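Local coordinates for collagen adhesin (Staphylococcus aureus, PDB 2F68), which probably binds host collagen by closing its two Ig-like domains around the triple helix, a collagen hug that anchors the bacterium to tissue, at residues A[20-25]-A[128-133]; A[63-68]-A[113-118]; A[69-74]-A[298-303]; A[156-161]-A[168-173]. All blocks are in the same frame, centred on the assembly; numbering follows the deposited sequence.

Contact 1: residues A[20-25]-A[128-133]; sequences LTVSPS and ATITSG
L20 and I130 meet where the side chain of one strand presses on the backbone of the other. The CD2 methyl of L20 lies 3.3 Å from the I130 carbonyl O and 3.5 Å from S132 N, so it packs more closely on the peptide groups than on any side chain across the contact. A chi1 of -175° extends the leucine away from its own backbone N, and its fork then reaches around S132 CB, with CD1 at 3.9 Å and CD2 at 3.8 Å. A small serine suits this spot: its CB accepts the methyls, while its OG is satisfied by a hydrogen bond to K53 O. Further along, V22 CG2 meets I130 CD1 at 3.8 Å, the two branched side chains crossing at about a right angle. This part is looser, resting on one pair of methyls. No hydrogen bond joins the segments, whose strand axes approach to 8.1 Å. The solvent side differs: T21 and S23 carry their hydroxyls on the exposed face of their strand, and the T131 side chain starts out away from strand 20-23. Strands of one curled sheet turning alternate side chains onto a common apolar core are characteristic of an Ig-like beta sandwich. Strand 135-141 pairs with both strand 17-27 and strand 127-132, strand 31-40 pairs with strand 17-27, and V54 of strand 50-54 packs on I130 and S132.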
loop_
_atom_site.group_PDB
_atom_site.type_symbol
_atom_site.label_atom_id
_atom_site.label_comp_id
_atom_site.label_asym_id
_atom_site.label_seq_id
_atom_site.Cartn_x
_atom_site.Cartn_y
_atom_site.Cartn_z
ATOM N N LEU A 20 3.919 23.366 5.365
ATOM C CA LEU A 20 3.365 22.019 5.284
ATOM C C LEU A 20 2.251 21.976 4.239
ATOM O O LEU A 20 1.203 22.606 4.407
ATOM C CB LEU A 20 2.848 21.564 6.654
ATOM C CG LEU A 20 2.329 20.130 6.808
ATOM C CD1 LEU A 20 3.465 19.117 6.839
ATOM C CD2 LEU A 20 1.487 20.015 8.065
ATOM N N THR A 21 2.493 21.239 3.157
ATOM C CA THR A 21 1.543 21.140 2.046
ATOM C C THR A 21 1.242 19.692 1.676
ATOM O O THR A 21 2.137 18.844 1.670
ATOM C CB THR A 21 2.053 21.875 0.784
ATOM O OG1 THR A 21 3.399 21.469 0.496
ATOM C CG2 THR A 21 2.008 23.388 0.974
ATOM N N VAL A 22 -0.025 19.419 1.370
ATOM C CA VAL A 22 -0.445 18.102 0.893
ATOM C C VAL A 22 -1.122 18.226 -0.471
ATOM O O VAL A 22 -2.138 18.912 -0.613
ATOM C CB VAL A 22 -1.385 17.375 1.893
ATOM C CG1 VAL A 22 -1.637 15.944 1.443
ATOM C CG2 VAL A 22 -0.796 17.374 3.292
ATOM N N SER A 23 -0.542 17.564 -1.469
ATOM C CA SER A 23 -1.075 17.568 -2.828
ATOM C C SER A 23 -1.171 16.142 -3.377
ATOM O O SER A 23 -0.202 15.382 -3.290
ATOM C CB SER A 23 -0.208 18.436 -3.744
ATOM O OG SER A 23 -0.768 18.533 -5.042
ATOM N N PRO A 24 -2.337 15.770 -3.943
ATOM C CA PRO A 24 -3.551 16.584 -4.090
ATOM C C PRO A 24 -4.347 16.732 -2.790
ATOM O O PRO A 24 -4.235 15.894 -1.892
ATOM C CB PRO A 24 -4.366 15.803 -5.122
ATOM C CG PRO A 24 -3.955 14.394 -4.924
ATOM C CD PRO A 24 -2.511 14.423 -4.519
ATOM N N SER A 25 -5.142 17.796 -2.708
ATOM C CA SER A 25 -5.942 18.092 -1.519
ATOM C C SER A 25 -7.278 17.347 -1.501
ATOM O O SER A 25 -7.929 17.258 -0.457
ATOM C CB SER A 25 -6.175 19.602 -1.394
ATOM O OG SER A 25 -6.847 20.113 -2.531
ATOM N N ALA A 128 -9.503 15.682 6.659
ATOM C CA ALA A 128 -8.425 15.250 7.541
ATOM C C ALA A 128 -7.365 16.340 7.661
ATOM O O ALA A 128 -6.828 16.811 6.653
ATOM C CB ALA A 128 -7.810 13.956 7.035
ATOM N N THR A 129 -7.073 16.738 8.897
ATOM C CA THR A 129 -6.124 17.817 9.164
ATOM C C THR A 129 -4.753 17.271 9.562
ATOM O O THR A 129 -4.589 16.692 10.640
ATOM C CB THR A 129 -6.651 18.781 10.257
ATOM O OG1 THR A 129 -7.989 19.186 9.938
ATOM C CG2 THR A 129 -5.765 20.019 10.367
ATOM N N ILE A 130 -3.776 17.457 8.678
ATOM C CA ILE A 130 -2.393 17.068 8.946
ATOM C C ILE A 130 -1.632 18.269 9.509
ATOM O O ILE A 130 -1.634 19.350 8.912
ATOM C CB ILE A 130 -1.696 16.501 7.679
ATOM C CG1 ILE A 130 -2.450 15.266 7.165
ATOM C CG2 ILE A 130 -0.233 16.159 7.967
ATOM C CD1 ILE A 130 -2.058 14.813 5.768
ATOM N N THR A 131 -0.998 18.072 10.663
ATOM C CA THR A 131 -0.314 19.152 11.377
ATOM C C THR A 131 1.171 18.867 11.597
ATOM O O THR A 131 1.571 17.720 11.804
ATOM C CB THR A 131 -0.969 19.433 12.751
ATOM O OG1 THR A 131 -1.026 18.223 13.517
ATOM C CG2 THR A 131 -2.377 19.994 12.584
ATOM N N SER A 132 1.976 19.927 11.547
ATOM C CA SER A 132 3.403 19.855 11.856
ATOM C C SER A 132 3.860 21.170 12.485
ATOM O O SER A 132 4.167 22.137 11.782
ATOM C CB SER A 132 4.222 19.533 10.601
ATOM O OG SER A 132 5.595 19.376 10.911
ATOM N N GLY A 133 3.888 21.197 13.815
ATOM C CA GLY A 133 4.236 22.402 14.566
ATOM C C GLY A 133 3.098 23.403 14.579
ATOM O O GLY A 133 2.016 23.117 15.094
#

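Contact 2: residues A[63-68]-A[113-118]; sequences KIEGYS and QGRNLT
A chi1 of -69° brings the Y67 phenol obliquely against Q113, whose own chi1 of -167° and extended chain carry the amide alongside the hydroxyl. The Y67 OH sits 3.4 Å from Q113 CD, with ring and amide planes 45° apart; this is packing, and Q113 NE2 finds a weak hydrogen bond at G30 O. Beneath lies regular antiparallel pairing. K63 with R115 and E65 with Q113 are hydrogen-bonded pairs; three of the four bonds are nearly straight, E65 N to Q113 O at 2.8 Å among them, while R115 N to K63 O is bent. Between them the non-hydrogen-bonded pair of I64 and G114 lets I64 CD1 settle 3.8 Å from G114 CA, glycine giving the bulky isoleucine backbone to lie on. The opposite face bears the long polar chains of K63, E65, Q113 and R115, which suit a partly exposed surface. K63 CB touches L117 CD1 at 3.8 Å while its NZ goes to T58 O. E65 OE2 and R115 NH1, oppositely charged, stay 4.7 Å apart; R115 NE makes a long, weak ion pair with D29 OD1. Strand 62-75 pairs with strands 104-116 and 78-86, and the former also with strands 31-40 and 300-307.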
loop_
_atom_site.group_PDB
_atom_site.type_symbol
_atom_site.label_atom_id
_atom_site.label_comp_id
_atom_site.label_asym_id
_atom_site.label_seq_id
_atom_site.Cartn_x
_atom_site.Cartn_y
_atom_site.Cartn_z
ATOM N N LYS A 63 -9.204 8.597 8.420
ATOM C CA LYS A 63 -7.958 7.956 8.827
ATOM C C LYS A 63 -6.858 8.179 7.791
ATOM O O LYS A 63 -7.041 7.895 6.604
ATOM C CB LYS A 63 -8.181 6.457 9.059
ATOM C CG LYS A 63 -6.967 5.700 9.586
ATOM C CD LYS A 63 -7.318 4.254 9.909
ATOM C CE LYS A 63 -6.094 3.453 10.338
ATOM N NZ LYS A 63 -5.561 3.869 11.667
ATOM N N ILE A 64 -5.723 8.697 8.252
ATOM C CA ILE A 64 -4.548 8.888 7.405
ATOM C C ILE A 64 -3.471 7.875 7.791
ATOM O O ILE A 64 -3.099 7.767 8.962
ATOM C CB ILE A 64 -3.998 10.344 7.490
ATOM C CG1 ILE A 64 -5.066 11.368 7.069
ATOM C CG2 ILE A 64 -2.713 10.504 6.667
ATOM C CD1 ILE A 64 -5.544 11.264 5.615
ATOM N N GLU A 65 -2.990 7.129 6.800
ATOM C CA GLU A 65 -1.986 6.093 7.025
ATOM C C GLU A 65 -0.718 6.369 6.220
ATOM O O GLU A 65 -0.730 6.326 4.987
ATOM C CB GLU A 65 -2.550 4.710 6.678
ATOM C CG GLU A 65 -3.746 4.283 7.519
ATOM C CD GLU A 65 -4.281 2.915 7.136
ATOM O OE1 GLU A 65 -3.532 1.921 7.258
ATOM O OE2 GLU A 65 -5.457 2.831 6.723
ATOM N N GLY A 66 0.369 6.658 6.929
ATOM C CA GLY A 66 1.659 6.926 6.301
ATOM C C GLY A 66 2.366 5.653 5.886
ATOM O O GLY A 66 2.594 4.766 6.711
ATOM N N TYR A 67 2.712 5.564 4.604
ATOM C CA TYR A 67 3.426 4.404 4.073
ATOM C C TYR A 67 4.834 4.317 4.660
ATOM O O TYR A 67 5.604 5.279 4.592
ATOM C CB TYR A 67 3.475 4.449 2.544
ATOM C CG TYR A 67 2.134 4.236 1.873
ATOM C CD1 TYR A 67 1.357 5.319 1.466
ATOM C CD2 TYR A 67 1.645 2.950 1.642
ATOM C CE1 TYR A 67 0.123 5.128 0.846
ATOM C CE2 TYR A 67 0.415 2.748 1.024
ATOM C CZ TYR A 67 -0.340 3.840 0.628
ATOM O OH TYR A 67 -1.557 3.642 0.017
ATOM N N SER A 68 5.150 3.159 5.237
ATOM C CA SER A 68 6.398 2.949 5.976
ATOM C C SER A 68 7.651 3.130 5.118
ATOM O O SER A 68 7.947 2.304 4.253
ATOM C CB SER A 68 6.401 1.570 6.645
ATOM O OG SER A 68 5.341 1.452 7.579
ATOM N N GLN A 113 -1.964 7.419 2.773
ATOM C CA GLN A 113 -3.250 6.898 2.311
ATOM C C GLN A 113 -4.398 7.468 3.143
ATOM O O GLN A 113 -4.354 7.447 4.375
ATOM C CB GLN A 113 -3.264 5.367 2.362
ATOM C CG GLN A 113 -4.428 4.721 1.614
ATOM C CD GLN A 113 -4.435 3.204 1.715
ATOM O OE1 GLN A 113 -4.119 2.632 2.760
ATOM N NE2 GLN A 113 -4.809 2.544 0.625
ATOM N N GLY A 114 -5.421 7.975 2.458
ATOM C CA GLY A 114 -6.588 8.560 3.115
ATOM C C GLY A 114 -7.801 7.650 3.081
ATOM O O GLY A 114 -8.134 7.085 2.037
ATOM N N ARG A 115 -8.460 7.516 4.229
ATOM C CA ARG A 115 -9.628 6.648 4.366
ATOM C C ARG A 115 -10.813 7.373 4.996
ATOM O O ARG A 115 -10.648 8.143 5.943
ATOM C CB ARG A 115 -9.280 5.414 5.205
ATOM C CG ARG A 115 -8.552 4.301 4.452
ATOM C CD ARG A 115 -9.508 3.429 3.632
ATOM N NE ARG A 115 -10.663 2.970 4.407
ATOM C CZ ARG A 115 -10.679 1.892 5.188
ATOM N NH1 ARG A 115 -9.597 1.132 5.318
ATOM N NH2 ARG A 115 -11.785 1.571 5.846
ATOM N N ASN A 116 -12.004 7.121 4.458
ATOM C CA ASN A 116 -13.247 7.607 5.047
ATOM C C ASN A 116 -13.926 6.466 5.806
ATOM O O ASN A 116 -14.579 5.608 5.207
ATOM C CB ASN A 116 -14.173 8.182 3.967
ATOM C CG ASN A 116 -15.226 9.129 4.532
ATOM O OD1 ASN A 116 -15.849 8.854 5.558
ATOM N ND2 ASN A 116 -15.434 10.248 3.848
ATOM N N LEU A 117 -13.752 6.464 7.127
ATOM C CA LEU A 117 -14.212 5.366 7.980
ATOM C C LEU A 117 -15.728 5.337 8.172
ATOM O O LEU A 117 -16.344 4.272 8.109
ATOM C CB LEU A 117 -13.507 5.406 9.344
ATOM C CG LEU A 117 -11.985 5.226 9.400
ATOM C CD1 LEU A 117 -11.460 5.599 10.779
ATOM C CD2 LEU A 117 -11.565 3.804 9.035
ATOM N N THR A 118 -16.318 6.508 8.404
ATOM C CA THR A 118 -17.757 6.620 8.658
ATOM C C THR A 118 -18.598 6.614 7.377
ATOM O O THR A 118 -19.821 6.456 7.440
ATOM C CB THR A 118 -18.097 7.876 9.494
ATOM O OG1 THR A 118 -17.437 9.021 8.939
ATOM C CG2 THR A 118 -17.659 7.694 10.941
#

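Contact 3: residues A[69-74]-A[298-303]; sequences KTVPLT and INANAG
The C-terminal strand 300-307 follows the collagen-binding domain and returns to the first Ig-like domain, as the latch of the collagen hug does; here its A300 and A302 face V71 on strand 62-75. The two short strands run nearly parallel, 17° apart, and share no hydrogen bond; they meet through side chains packing on side chains and backbone. V71 is central. Its chi1 of -174° spreads the two methyls along strand 300-307, CG2 lying 3.4 Å from the A300 carbonyl O and CG1 3.6 Å from A302 N. Each methyl also touches an alanine CB at 3.8 Å, and alanine suits these places because its short side chain allows the backbones to come close. L73 brings CD1 to 3.4 Å from G303 O and against A302 CB. At the other end K69 lays CG on A300 CB at 3.8 Å, and the bend at chi2 then carries CE to 3.6 Å from I298 O. The backbone of 300-307 bonds to strand 104-116, N301 to E109; strand 104-116 also pairs with strand 62-75, whose residues 69-74 bond to strand 78-86. A C-terminal strand added to the sheet of the preceding domain is consistent with the strand complementation of Ig-like adhesins.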
loop_
_atom_site.group_PDB
_atom_site.type_symbol
_atom_site.label_atom_id
_atom_site.label_comp_id
_atom_site.label_asym_id
_atom_site.label_seq_id
_atom_site.Cartn_x
_atom_site.Cartn_y
_atom_site.Cartn_z
ATOM N N LYS A 69 8.373 4.221 5.366
ATOM C CA LYS A 69 9.607 4.531 4.642
ATOM C C LYS A 69 10.664 5.152 5.553
ATOM O O LYS A 69 10.337 5.858 6.511
ATOM C CB LYS A 69 9.324 5.466 3.459
ATOM C CG LYS A 69 8.772 4.780 2.210
ATOM C CD LYS A 69 9.863 4.056 1.429
ATOM C CE LYS A 69 9.297 3.374 0.193
ATOM N NZ LYS A 69 10.352 2.661 -0.579
ATOM N N THR A 70 11.930 4.880 5.243
ATOM C CA THR A 70 13.059 5.457 5.970
ATOM C C THR A 70 14.031 6.114 4.987
ATOM O O THR A 70 14.755 5.429 4.259
ATOM C CB THR A 70 13.789 4.397 6.832
ATOM O OG1 THR A 70 12.833 3.660 7.605
ATOM C CG2 THR A 70 14.791 5.057 7.772
ATOM N N VAL A 71 14.028 7.446 4.967
ATOM C CA VAL A 71 14.852 8.220 4.035
ATOM C C VAL A 71 15.889 9.059 4.791
ATOM O O VAL A 71 15.525 9.868 5.645
ATOM C CB VAL A 71 13.987 9.135 3.123
ATOM C CG1 VAL A 71 14.845 9.812 2.058
ATOM C CG2 VAL A 71 12.867 8.340 2.464
ATOM N N PRO A 72 17.186 8.862 4.482
ATOM C CA PRO A 72 18.249 9.611 5.154
ATOM C C PRO A 72 18.377 11.059 4.673
ATOM O O PRO A 72 18.102 11.356 3.507
ATOM C CB PRO A 72 19.510 8.821 4.799
ATOM C CG PRO A 72 19.200 8.186 3.493
ATOM C CD PRO A 72 17.723 7.908 3.493
ATOM N N LEU A 73 18.786 11.941 5.582
ATOM C CA LEU A 73 19.064 13.339 5.264
ATOM C C LEU A 73 20.574 13.517 5.134
ATOM O O LEU A 73 21.307 13.372 6.115
ATOM C CB LEU A 73 18.506 14.266 6.356
ATOM C CG LEU A 73 17.017 14.646 6.453
ATOM C CD1 LEU A 73 16.580 15.511 5.272
ATOM C CD2 LEU A 73 16.093 13.443 6.611
ATOM N N THR A 74 21.035 13.823 3.923
ATOM C CA THR A 74 22.471 13.846 3.629
ATOM C C THR A 74 22.994 15.197 3.141
ATOM O O THR A 74 22.353 15.869 2.329
ATOM C CB THR A 74 22.862 12.759 2.597
ATOM O OG1 THR A 74 22.004 12.846 1.453
ATOM C CG2 THR A 74 22.754 11.366 3.207
ATOM N N ILE A 298 5.720 3.221 -3.623
ATOM C CA ILE A 298 5.630 4.413 -2.780
ATOM C C ILE A 298 6.852 5.317 -2.939
ATOM O O ILE A 298 7.994 4.858 -2.866
ATOM C CB ILE A 298 5.415 4.044 -1.281
ATOM C CG1 ILE A 298 4.145 3.194 -1.095
ATOM C CG2 ILE A 298 5.390 5.296 -0.397
ATOM C CD1 ILE A 298 2.857 3.794 -1.678
ATOM N N ASN A 299 6.591 6.604 -3.161
ATOM C CA ASN A 299 7.639 7.608 -3.307
ATOM C C ASN A 299 7.880 8.372 -2.007
ATOM O O ASN A 299 6.942 8.907 -1.408
ATOM C CB ASN A 299 7.291 8.589 -4.433
ATOM C CG ASN A 299 7.077 7.899 -5.771
ATOM O OD1 ASN A 299 7.841 7.014 -6.161
ATOM N ND2 ASN A 299 6.036 8.310 -6.484
ATOM N N ALA A 300 9.139 8.412 -1.579
ATOM C CA ALA A 300 9.534 9.141 -0.376
ATOM C C ALA A 300 10.938 9.722 -0.526
ATOM O O ALA A 300 11.903 8.989 -0.754
ATOM C CB ALA A 300 9.448 8.241 0.850
ATOM N N ASN A 301 11.035 11.044 -0.400
ATOM C CA ASN A 301 12.303 11.756 -0.554
ATOM C C ASN A 301 12.529 12.798 0.539
ATOM O O ASN A 301 11.577 13.397 1.043
ATOM C CB ASN A 301 12.380 12.427 -1.931
ATOM C CG ASN A 301 12.394 11.425 -3.074
ATOM O OD1 ASN A 301 13.156 10.456 -3.063
ATOM N ND2 ASN A 301 11.555 11.663 -4.075
ATOM N N ALA A 302 13.794 13.008 0.894
ATOM C CA ALA A 302 14.169 14.001 1.899
ATOM C C ALA A 302 15.510 14.649 1.565
ATOM O O ALA A 302 16.495 13.957 1.293
ATOM C CB ALA A 302 14.205 13.370 3.286
ATOM N N GLY A 303 15.534 15.980 1.586
ATOM C CA GLY A 303 16.744 16.745 1.291
ATOM C C GLY A 303 17.088 17.739 2.383
ATOM O O GLY A 303 16.219 18.149 3.155
#

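Contact 4: residues A[156-161]-A[168-173]; sequences TGDMLP and RWFLNI
T156 and F170 form an antiparallel hydrogen-bonded pair of a beta hairpin with a long loop, at the edge of the five-stranded sheet of the collagen-binding domain. Both of their backbone polar groups are used: T156 N donates to F170 O at 3.2 Å, and F170 N returns to T156 O at 2.7 Å. Toward the loop, R168 N bonds to D158 O at 2.9 Å, but the reverse bond from D158 N to R168 O is weak. G157 suits the place between, because without a side chain its CA can lie against the R168 carbonyl and near the W169 ring. D158 is satisfied a second time through its carboxylate. A chi1 of 61° turns it alongside R168, and OD1 receives NH1 at 3.0 Å on its syn lone pair, a salt bridge whose oxygen stands 21° out of the guanidinium plane. The F170 ring turns its edge to one face of the R168 guanidinium, F170 CZ standing 3.3 Å above that plane and offset toward the rim, which would help hold the group, and L160 CD1 approaches NH1 obliquely. NE1 of the buried W169 is satisfied by T260 OG1, on neighbouring strand 252-262, and N172 OD1 by S255 OG. The other end of that amide, N172 ND2, lies 3.9 Å from T156 CG2.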
loop_
_atom_site.group_PDB
_atom_site.type_symbol
_atom_site.label_atom_id
_atom_site.label_comp_id
_atom_site.label_asym_id
_atom_site.label_seq_id
_atom_site.Cartn_x
_atom_site.Cartn_y
_atom_site.Cartn_z
ATOM N N THR A 156 -7.042 -7.384 -8.743
ATOM C CA THR A 156 -6.630 -6.131 -8.107
ATOM C C THR A 156 -5.519 -6.354 -7.077
ATOM O O THR A 156 -5.234 -7.491 -6.695
ATOM C CB THR A 156 -7.837 -5.394 -7.457
ATOM O OG1 THR A 156 -7.408 -4.129 -6.935
ATOM C CG2 THR A 156 -8.460 -6.226 -6.333
ATOM N N GLY A 157 -4.896 -5.262 -6.637
ATOM C CA GLY A 157 -3.829 -5.321 -5.641
ATOM C C GLY A 157 -3.480 -3.970 -5.048
ATOM O O GLY A 157 -3.796 -2.927 -5.626
ATOM N N ASP A 158 -2.823 -3.993 -3.890
ATOM C CA ASP A 158 -2.401 -2.771 -3.200
ATOM C C ASP A 158 -1.170 -3.000 -2.321
ATOM O O ASP A 158 -0.733 -4.137 -2.130
ATOM C CB ASP A 158 -3.558 -2.186 -2.375
ATOM C CG ASP A 158 -4.054 -3.136 -1.296
ATOM O OD1 ASP A 158 -3.407 -3.226 -0.230
ATOM O OD2 ASP A 158 -5.103 -3.778 -1.508
ATOM N N MET A 159 -0.617 -1.909 -1.797
ATOM C CA MET A 159 0.510 -1.971 -0.872
ATOM C C MET A 159 0.085 -1.451 0.499
ATOM O O MET A 159 -0.484 -0.362 0.610
ATOM C CB MET A 159 1.693 -1.163 -1.413
ATOM C CG MET A 159 3.035 -1.505 -0.773
ATOM S SD MET A 159 4.412 -0.535 -1.421
ATOM C CE MET A 159 4.567 -1.196 -3.081
ATOM N N LEU A 160 0.357 -2.241 1.535
ATOM C CA LEU A 160 0.013 -1.881 2.910
ATOM C C LEU A 160 0.899 -0.773 3.474
ATOM O O LEU A 160 2.114 -0.787 3.266
ATOM C CB LEU A 160 0.059 -3.115 3.820
ATOM C CG LEU A 160 -1.233 -3.633 4.471
ATOM C CD1 LEU A 160 -2.475 -3.425 3.608
ATOM C CD2 LEU A 160 -1.077 -5.098 4.860
ATOM N N PRO A 161 0.288 0.201 4.179
ATOM C CA PRO A 161 1.014 1.293 4.835
ATOM C C PRO A 161 1.998 0.815 5.905
ATOM O O PRO A 161 3.007 1.481 6.149
ATOM C CB PRO A 161 -0.105 2.120 5.479
ATOM C CG PRO A 161 -1.327 1.777 4.702
ATOM C CD PRO A 161 -1.168 0.332 4.371
ATOM N N ARG A 168 0.432 -6.813 -2.198
ATOM C CA ARG A 168 -0.718 -7.711 -2.114
ATOM C C ARG A 168 -1.366 -7.887 -3.483
ATOM O O ARG A 168 -1.336 -6.976 -4.312
ATOM C CB ARG A 168 -1.753 -7.175 -1.120
ATOM C CG ARG A 168 -1.232 -6.958 0.293
ATOM C CD ARG A 168 -2.192 -6.096 1.094
ATOM N NE ARG A 168 -3.318 -6.857 1.633
ATOM C CZ ARG A 168 -4.504 -6.337 1.943
ATOM N NH1 ARG A 168 -4.749 -5.046 1.757
ATOM N NH2 ARG A 168 -5.458 -7.118 2.432
ATOM N N TRP A 169 -1.940 -9.065 -3.712
ATOM C CA TRP A 169 -2.660 -9.357 -4.950
ATOM C C TRP A 169 -3.937 -10.135 -4.656
ATOM O O TRP A 169 -3.961 -10.986 -3.766
ATOM C CB TRP A 169 -1.778 -10.144 -5.922
ATOM C CG TRP A 169 -0.557 -9.400 -6.383
ATOM C CD1 TRP A 169 0.736 -9.641 -6.017
ATOM C CD2 TRP A 169 -0.516 -8.293 -7.294
ATOM N NE1 TRP A 169 1.581 -8.756 -6.644
ATOM C CE2 TRP A 169 0.839 -7.917 -7.433
ATOM C CE3 TRP A 169 -1.492 -7.582 -8.007
ATOM C CZ2 TRP A 169 1.244 -6.862 -8.257
ATOM C CZ3 TRP A 169 -1.089 -6.530 -8.824
ATOM C CH2 TRP A 169 0.269 -6.183 -8.942
ATOM N N PHE A 170 -4.993 -9.841 -5.410
ATOM C CA PHE A 170 -6.297 -10.468 -5.204
ATOM C C PHE A 170 -6.881 -11.017 -6.503
ATOM O O PHE A 170 -7.061 -10.279 -7.475
ATOM C CB PHE A 170 -7.280 -9.475 -4.570
ATOM C CG PHE A 170 -6.921 -9.069 -3.165
ATOM C CD1 PHE A 170 -6.125 -7.950 -2.932
ATOM C CD2 PHE A 170 -7.389 -9.797 -2.076
ATOM C CE1 PHE A 170 -5.793 -7.569 -1.634
ATOM C CE2 PHE A 170 -7.065 -9.424 -0.775
ATOM C CZ PHE A 170 -6.264 -8.308 -0.554
ATOM N N LEU A 171 -7.172 -12.316 -6.509
ATOM C CA LEU A 171 -7.836 -12.968 -7.635
ATOM C C LEU A 171 -9.288 -13.278 -7.281
ATOM O O LEU A 171 -9.587 -14.310 -6.675
ATOM C CB LEU A 171 -7.092 -14.244 -8.052
ATOM C CG LEU A 171 -5.997 -14.150 -9.121
ATOM C CD1 LEU A 171 -4.763 -13.416 -8.616
ATOM C CD2 LEU A 171 -5.622 -15.540 -9.609
ATOM N N ASN A 172 -10.181 -12.370 -7.663
ATOM C CA ASN A 172 -11.600 -12.479 -7.334
ATOM C C ASN A 172 -12.399 -13.173 -8.437
ATOM O O ASN A 172 -12.742 -12.561 -9.451
ATOM C CB ASN A 172 -12.180 -11.094 -7.023
ATOM C CG ASN A 172 -11.480 -10.411 -5.858
ATOM O OD1 ASN A 172 -11.344 -10.983 -4.775
ATOM N ND2 ASN A 172 -11.042 -9.176 -6.074
ATOM N N ILE A 173 -12.690 -14.456 -8.223
ATOM C CA ILE A 173 -13.362 -15.294 -9.219
ATOM C C ILE A 173 -14.828 -15.535 -8.851
ATOM O O ILE A 173 -15.144 -15.814 -7.691
ATOM C CB ILE A 173 -12.643 -16.661 -9.395
ATOM C CG1 ILE A 173 -11.120 -16.478 -9.441
ATOM C CG2 ILE A 173 -13.146 -17.379 -10.648
ATOM C CD1 ILE A 173 -10.326 -17.756 -9.215
#

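Contacts 1, 2 and 3 belong to the mixed sheet of the first Ig-like domain, and contact 4 to the collagen-binding domain. Along the chain, contact 2 falls between the two segments of contact 1, and contact 4 between those of contact 3, whose second segment comes back from the far domain. Contacts 2 and 3 share strand 62-75, their centres about 20 Å apart, and touch where Y67 packs on I298. Contacts 1 and 4 are the most distant pair, about 28 Å between centres. The 156-161 loop ties the domain junction, meeting Y67 and S68 as well as I298, just before the returning strand, consistent with a closed hug.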